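Local structure of glycosyltransferase (3WAD) at residues Ala315-His320 with Val334-Val339; Arg247-Leu252 with His308-Ser313. The protein is a glycosyltransferase of the GT-B class, built from two Rossmann-like domains, that belongs to the family of erythromycin biosynthesis protein CIII-like enzymes. All blocks are in the same frame, centred on the assembly; numbering follows the deposited sequence.

Contact 1: residues Ala315-His320 with Val334-Val339; sequences AAIVHH and VPQLIV
Leu337 O is gripped by two groups of Val318-His319: His319 N donates to it at 2.8 Å, nearly head-on to the carbonyl, and the CA-H of Val318 closes in beside that bond, CA to O 3.1 Å. The same pairing repeats along both chains. Ile317 O takes Leu337 N at 2.8 Å, together with the CA-H of Gln336; His319 O takes Val339 N and the CA-H of Ile338; Pro335 O takes Ile317 N and the CA-H of Ala316. Four N-H bonds thus join two parallel strands whose directions differ by 13°. They are the first and last elements of a right-handed beta-alpha-beta crossover through helix 323-332, in the parallel sheet of the C-terminal Rossmann-like domain of a GT-B fold. On one face Val318 and Leu337 lie side by side, Val318 CG1 against Leu337 CG at 3.9 Å; with CG anti to the backbone N (chi1 166°), Leu337 carries its branch beside the valine and touches Gln375 of helix 369-381. The other face carries Ile317, His319, Gln336 and Ile338 and packs on helices 323-332 and 346-355. Ile317 CG2 meets Gln336 CG there at 4.0 Å. His319 ND1 is buried without a polar partner. At the start of the pair, Val334 CG1 packs over the backbone of Ala316, 3.7 Å from its CA.

Contact 2: residues Arg247-Leu252 with His308-Ser313; sequences RVCLTL and HALLPS
Arg247, Leu310 and Cys249 bury the most surface where strand 247-251 meets the end of helix 307-310 and the turn after it. The arginine chain, bent at chi3 (-131°), runs past the turn: its CD lies 4.0 Å from Leu310 CD1, the two side chains crossing at a slant, and its NH1 reaches Ser313 OG at 3.3 Å. This last bond is weak, with 144° at the hydrogen, and the hydroxyl stands at the edge of the guanidinium, near its plane. Leu310 spreads its two methyls along the strand; while CD1 meets the arginine, CD2 sits 3.7 Å from Cys249 SG. Leu311 adds its CD2 against Cys249 CB, so the cysteine is met by leucines from two successive positions. The contact lays the helix end and the turn on part of one face of the parallel sheet in the C-terminal Rossmann-like domain: Val281 of the adjacent strand 279-283 also touches Leu310, and Leu311 continues onto Ile317 and Tyr332. Ser313 OG in turn donates to Leu310 O at 3.0 Å, in the carbonyl plane, and Ser313 N gives that oxygen a second bond. A water accepts from Arg247 N and donates to Ser313 O, bridging the backbones. Donating to Leu310 O, the hydroxyl accepts from Arg247 NH1; with that weak bond and one water as polar links, the apolar contacts of Leu310 and Leu311 probably carry much of the contact.

From the N terminus, the chain completes the seven-stranded sheet before reaching strand 247-251, then passes through strands 279-283 and 299-302 before helix 307-310 returns to it; contact 2 closes that 55-residue loop. Strand 314-319 follows at once, and contact 1 closes the shorter 13-residue loop, mostly helix 323-332. The two loops stand in series, neither nested nor crossed, with contact centres about 9 Å apart. Strand 247-251 lies next to strand 314-319 in the same sheet, where Ala315 N approaches Arg247 O at 2.7 Å and Val318 N approaches Cys249 O at 2.8 Å. Contact 2 thus ties a helix end to the sheet, and contact 1 adds the next strand.

Contact 1: residues Ala315-His320 with Val334-Val339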
loop_
_atom_site.group_PDB
_atom_site.type_symbol
_atom_site.label_atom_id
_atom_site.label_comp_id
_atom_site.label_asym_id
_atom_site.label_seq_id
_atom_site.Cartn_x
_atom_site.Cartn_y
_atom_site.Cartn_z
ATOM N N ALA B 315 22.298 -17.149 4.899
ATOM C CA ALA B 315 22.859 -17.520 6.213
ATOM C C ALA B 315 23.356 -16.280 6.958
ATOM O O ALA B 315 23.586 -16.342 8.155
ATOM C CB ALA B 315 24.035 -18.574 6.067
ATOM N N ALA B 316 23.567 -15.159 6.266
ATOM C CA ALA B 316 24.074 -13.969 6.968
ATOM C C ALA B 316 23.790 -12.704 6.185
ATOM O O ALA B 316 23.633 -12.760 4.960
ATOM C CB ALA B 316 25.571 -14.116 7.261
ATOM N N ILE B 317 23.737 -11.569 6.869
ATOM C CA ILE B 317 23.711 -10.292 6.148
ATOM C C ILE B 317 24.728 -9.403 6.820
ATOM O O ILE B 317 24.797 -9.321 8.044
ATOM C CB ILE B 317 22.289 -9.607 6.181
ATOM C CG1 ILE B 317 22.292 -8.268 5.405
ATOM C CG2 ILE B 317 21.802 -9.509 7.610
ATOM C CD1 ILE B 317 20.905 -7.858 4.928
ATOM N N VAL B 318 25.492 -8.729 5.993
ATOM C CA VAL B 318 26.559 -7.809 6.420
ATOM C C VAL B 318 26.068 -6.445 6.088
ATOM O O VAL B 318 25.830 -6.179 4.895
ATOM C CB VAL B 318 27.873 -8.094 5.579
ATOM C CG1 VAL B 318 29.034 -7.234 6.059
ATOM C CG2 VAL B 318 28.248 -9.574 5.681
ATOM N N HIS B 319 25.945 -5.556 7.081
ATOM C CA HIS B 319 25.342 -4.264 6.771
ATOM C C HIS B 319 25.720 -3.185 7.816
ATOM O O HIS B 319 26.456 -3.471 8.785
ATOM C CB HIS B 319 23.803 -4.456 6.602
ATOM C CG HIS B 319 23.079 -4.680 7.889
ATOM N ND1 HIS B 319 23.116 -5.873 8.575
ATOM C CD2 HIS B 319 22.372 -3.826 8.657
ATOM C CE1 HIS B 319 22.402 -5.761 9.682
ATOM N NE2 HIS B 319 21.943 -4.529 9.758
ATOM N N HIS B 320 25.260 -1.946 7.625
ATOM C CA HIS B 320 25.689 -0.873 8.527
ATOM C C HIS B 320 24.836 -0.661 9.776
ATOM O O HIS B 320 25.089 0.316 10.552
ATOM C CB HIS B 320 25.848 0.417 7.786
ATOM C CG HIS B 320 24.558 1.105 7.535
ATOM N ND1 HIS B 320 23.707 0.739 6.510
ATOM C CD2 HIS B 320 23.954 2.138 8.189
ATOM C CE1 HIS B 320 22.645 1.535 6.528
ATOM N NE2 HIS B 320 22.772 2.392 7.536
ATOM N N VAL B 334 17.978 -13.869 10.710
ATOM C CA VAL B 334 19.219 -14.033 9.944
ATOM C C VAL B 334 20.351 -13.408 10.755
ATOM O O VAL B 334 20.247 -12.261 11.153
ATOM C CB VAL B 334 19.119 -13.396 8.481
ATOM C CG1 VAL B 334 20.430 -13.555 7.696
ATOM C CG2 VAL B 334 17.962 -14.050 7.652
ATOM N N PRO B 335 21.438 -14.158 10.993
ATOM C CA PRO B 335 22.585 -13.565 11.681
ATOM C C PRO B 335 23.171 -12.383 10.915
ATOM O O PRO B 335 23.083 -12.307 9.687
ATOM C CB PRO B 335 23.602 -14.692 11.714
ATOM C CG PRO B 335 22.826 -15.938 11.575
ATOM C CD PRO B 335 21.689 -15.566 10.631
ATOM N N GLN B 336 23.791 -11.484 11.663
ATOM C CA GLN B 336 24.239 -10.209 11.164
ATOM C C GLN B 336 25.742 -10.013 11.364
ATOM O O GLN B 336 26.293 -10.377 12.402
ATOM C CB GLN B 336 23.482 -9.084 11.895
ATOM C CG GLN B 336 22.040 -9.079 11.606
ATOM C CD GLN B 336 21.308 -8.013 12.414
ATOM O OE1 GLN B 336 21.438 -6.839 12.151
ATOM N NE2 GLN B 336 20.591 -8.425 13.432
ATOM N N LEU B 337 26.394 -9.402 10.374
ATOM C CA LEU B 337 27.663 -8.779 10.624
ATOM C C LEU B 337 27.438 -7.293 10.432
ATOM O O LEU B 337 27.025 -6.854 9.356
ATOM C CB LEU B 337 28.765 -9.417 9.725
ATOM C CG LEU B 337 30.167 -8.885 9.454
ATOM C CD1 LEU B 337 30.742 -8.036 10.529
ATOM C CD2 LEU B 337 31.138 -9.997 8.877
ATOM N N ILE B 338 27.615 -6.555 11.512
ATOM C CA ILE B 338 27.260 -5.135 11.566
ATOM C C ILE B 338 28.520 -4.328 11.546
ATOM O O ILE B 338 29.405 -4.554 12.347
ATOM C CB ILE B 338 26.370 -4.795 12.847
ATOM C CG1 ILE B 338 25.103 -5.654 12.851
ATOM C CG2 ILE B 338 25.929 -3.294 12.846
ATOM C CD1 ILE B 338 24.397 -5.779 14.212
ATOM N N VAL B 339 28.628 -3.423 10.602
ATOM C CA VAL B 339 29.673 -2.440 10.615
ATOM C C VAL B 339 28.980 -1.079 10.928
ATOM O O VAL B 339 28.563 -0.377 10.005
ATOM C CB VAL B 339 30.428 -2.387 9.256
ATOM C CG1 VAL B 339 31.500 -1.234 9.243
ATOM C CG2 VAL B 339 31.128 -3.701 8.975
#

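Contact 2: residues Arg247-Leu252 with His308-Ser313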
loop_
_atom_site.group_PDB
_atom_site.type_symbol
_atom_site.label_atom_id
_atom_site.label_comp_id
_atom_site.label_asym_id
_atom_site.label_seq_id
_atom_site.Cartn_x
_atom_site.Cartn_y
_atom_site.Cartn_z
ATOM N N ARG B 247 23.725 -18.574 1.121
ATOM C CA ARG B 247 23.797 -17.249 0.489
ATOM C C ARG B 247 24.157 -16.281 1.585
ATOM O O ARG B 247 23.798 -16.507 2.742
ATOM C CB ARG B 247 22.440 -16.850 -0.018
ATOM C CG ARG B 247 22.400 -16.377 -1.388
ATOM C CD ARG B 247 20.991 -16.606 -1.913
ATOM N NE ARG B 247 21.025 -17.281 -3.214
ATOM C CZ ARG B 247 19.972 -17.563 -3.983
ATOM N NH1 ARG B 247 18.744 -17.213 -3.638
ATOM N NH2 ARG B 247 20.178 -18.176 -5.124
ATOM N N VAL B 248 24.847 -15.207 1.218
ATOM C CA VAL B 248 25.124 -14.130 2.149
ATOM C C VAL B 248 24.807 -12.845 1.414
ATOM O O VAL B 248 25.043 -12.742 0.215
ATOM C CB VAL B 248 26.597 -14.120 2.629
ATOM C CG1 VAL B 248 26.959 -12.809 3.330
ATOM C CG2 VAL B 248 26.838 -15.325 3.585
ATOM N N CYS B 249 24.264 -11.874 2.154
ATOM C CA CYS B 249 23.810 -10.678 1.592
ATOM C C CYS B 249 24.758 -9.634 2.116
ATOM O O CYS B 249 24.952 -9.499 3.308
ATOM C CB CYS B 249 22.353 -10.437 2.026
ATOM S SG CYS B 249 21.894 -8.767 1.579
ATOM N N LEU B 250 25.378 -8.915 1.200
ATOM C CA LEU B 250 26.322 -7.844 1.483
ATOM C C LEU B 250 25.807 -6.492 0.987
ATOM O O LEU B 250 25.708 -6.264 -0.209
ATOM C CB LEU B 250 27.664 -8.163 0.798
ATOM C CG LEU B 250 28.755 -7.129 0.902
ATOM C CD1 LEU B 250 29.222 -6.978 2.395
ATOM C CD2 LEU B 250 29.913 -7.425 -0.119
ATOM N N THR B 251 25.496 -5.597 1.924
ATOM C CA THR B 251 24.990 -4.250 1.668
ATOM C C THR B 251 25.797 -3.301 2.537
ATOM O O THR B 251 25.270 -2.767 3.504
ATOM C CB THR B 251 23.452 -4.066 2.055
ATOM O OG1 THR B 251 23.227 -4.546 3.369
ATOM C CG2 THR B 251 22.558 -4.825 1.197
ATOM N N LEU B 252 27.089 -3.178 2.221
ATOM C CA LEU B 252 28.073 -2.341 2.927
ATOM C C LEU B 252 28.789 -1.389 1.932
ATOM O O LEU B 252 29.766 -0.701 2.269
ATOM C CB LEU B 252 29.103 -3.218 3.671
ATOM C CG LEU B 252 29.155 -3.232 5.195
ATOM C CD1 LEU B 252 30.579 -3.498 5.547
ATOM C CD2 LEU B 252 28.718 -1.914 5.830
ATOM N N HIS B 308 13.263 -8.890 1.574
ATOM C CA HIS B 308 12.282 -9.871 1.993
ATOM C C HIS B 308 12.257 -10.968 0.973
ATOM O O HIS B 308 11.888 -12.034 1.338
ATOM C CB HIS B 308 10.899 -9.255 2.122
ATOM C CG HIS B 308 10.475 -8.499 0.900
ATOM N ND1 HIS B 308 9.567 -8.994 -0.014
ATOM C CD2 HIS B 308 10.849 -7.280 0.442
ATOM C CE1 HIS B 308 9.404 -8.111 -0.993
ATOM N NE2 HIS B 308 10.171 -7.060 -0.735
ATOM N N ALA B 309 12.669 -10.764 -0.294
ATOM C CA ALA B 309 12.735 -11.982 -1.213
ATOM C C ALA B 309 14.028 -12.751 -1.058
ATOM O O ALA B 309 14.039 -14.001 -1.149
ATOM C CB ALA B 309 12.533 -11.652 -2.683
ATOM N N LEU B 310 15.090 -11.992 -0.773
ATOM C CA LEU B 310 16.449 -12.536 -0.601
ATOM C C LEU B 310 16.667 -13.209 0.778
ATOM O O LEU B 310 17.118 -14.350 0.848
ATOM C CB LEU B 310 17.520 -11.421 -0.840
ATOM C CG LEU B 310 19.005 -11.850 -0.743
ATOM C CD1 LEU B 310 19.406 -12.955 -1.739
ATOM C CD2 LEU B 310 19.887 -10.606 -0.960
ATOM N N LEU B 311 16.392 -12.501 1.866
ATOM C CA LEU B 311 16.835 -12.987 3.170
ATOM C C LEU B 311 16.357 -14.388 3.601
ATOM O O LEU B 311 17.056 -15.027 4.340
ATOM C CB LEU B 311 16.585 -11.969 4.293
ATOM C CG LEU B 311 17.459 -10.725 4.259
ATOM C CD1 LEU B 311 17.019 -9.907 5.394
ATOM C CD2 LEU B 311 18.978 -11.094 4.389
ATOM N N PRO B 312 15.142 -14.851 3.191
ATOM C CA PRO B 312 14.737 -16.253 3.566
ATOM C C PRO B 312 15.744 -17.355 3.165
ATOM O O PRO B 312 15.761 -18.450 3.752
ATOM C CB PRO B 312 13.435 -16.438 2.804
ATOM C CG PRO B 312 12.870 -15.018 2.767
ATOM C CD PRO B 312 14.059 -14.181 2.438
ATOM N N SER B 313 16.564 -17.080 2.165
ATOM C CA SER B 313 17.574 -18.022 1.766
ATOM C C SER B 313 19.007 -17.661 2.238
ATOM O O SER B 313 19.945 -18.265 1.765
ATOM C CB SER B 313 17.537 -18.165 0.236
ATOM O OG SER B 313 17.982 -16.981 -0.409
HETATM O O HOH W 1 22.174 -19.623 3.186
#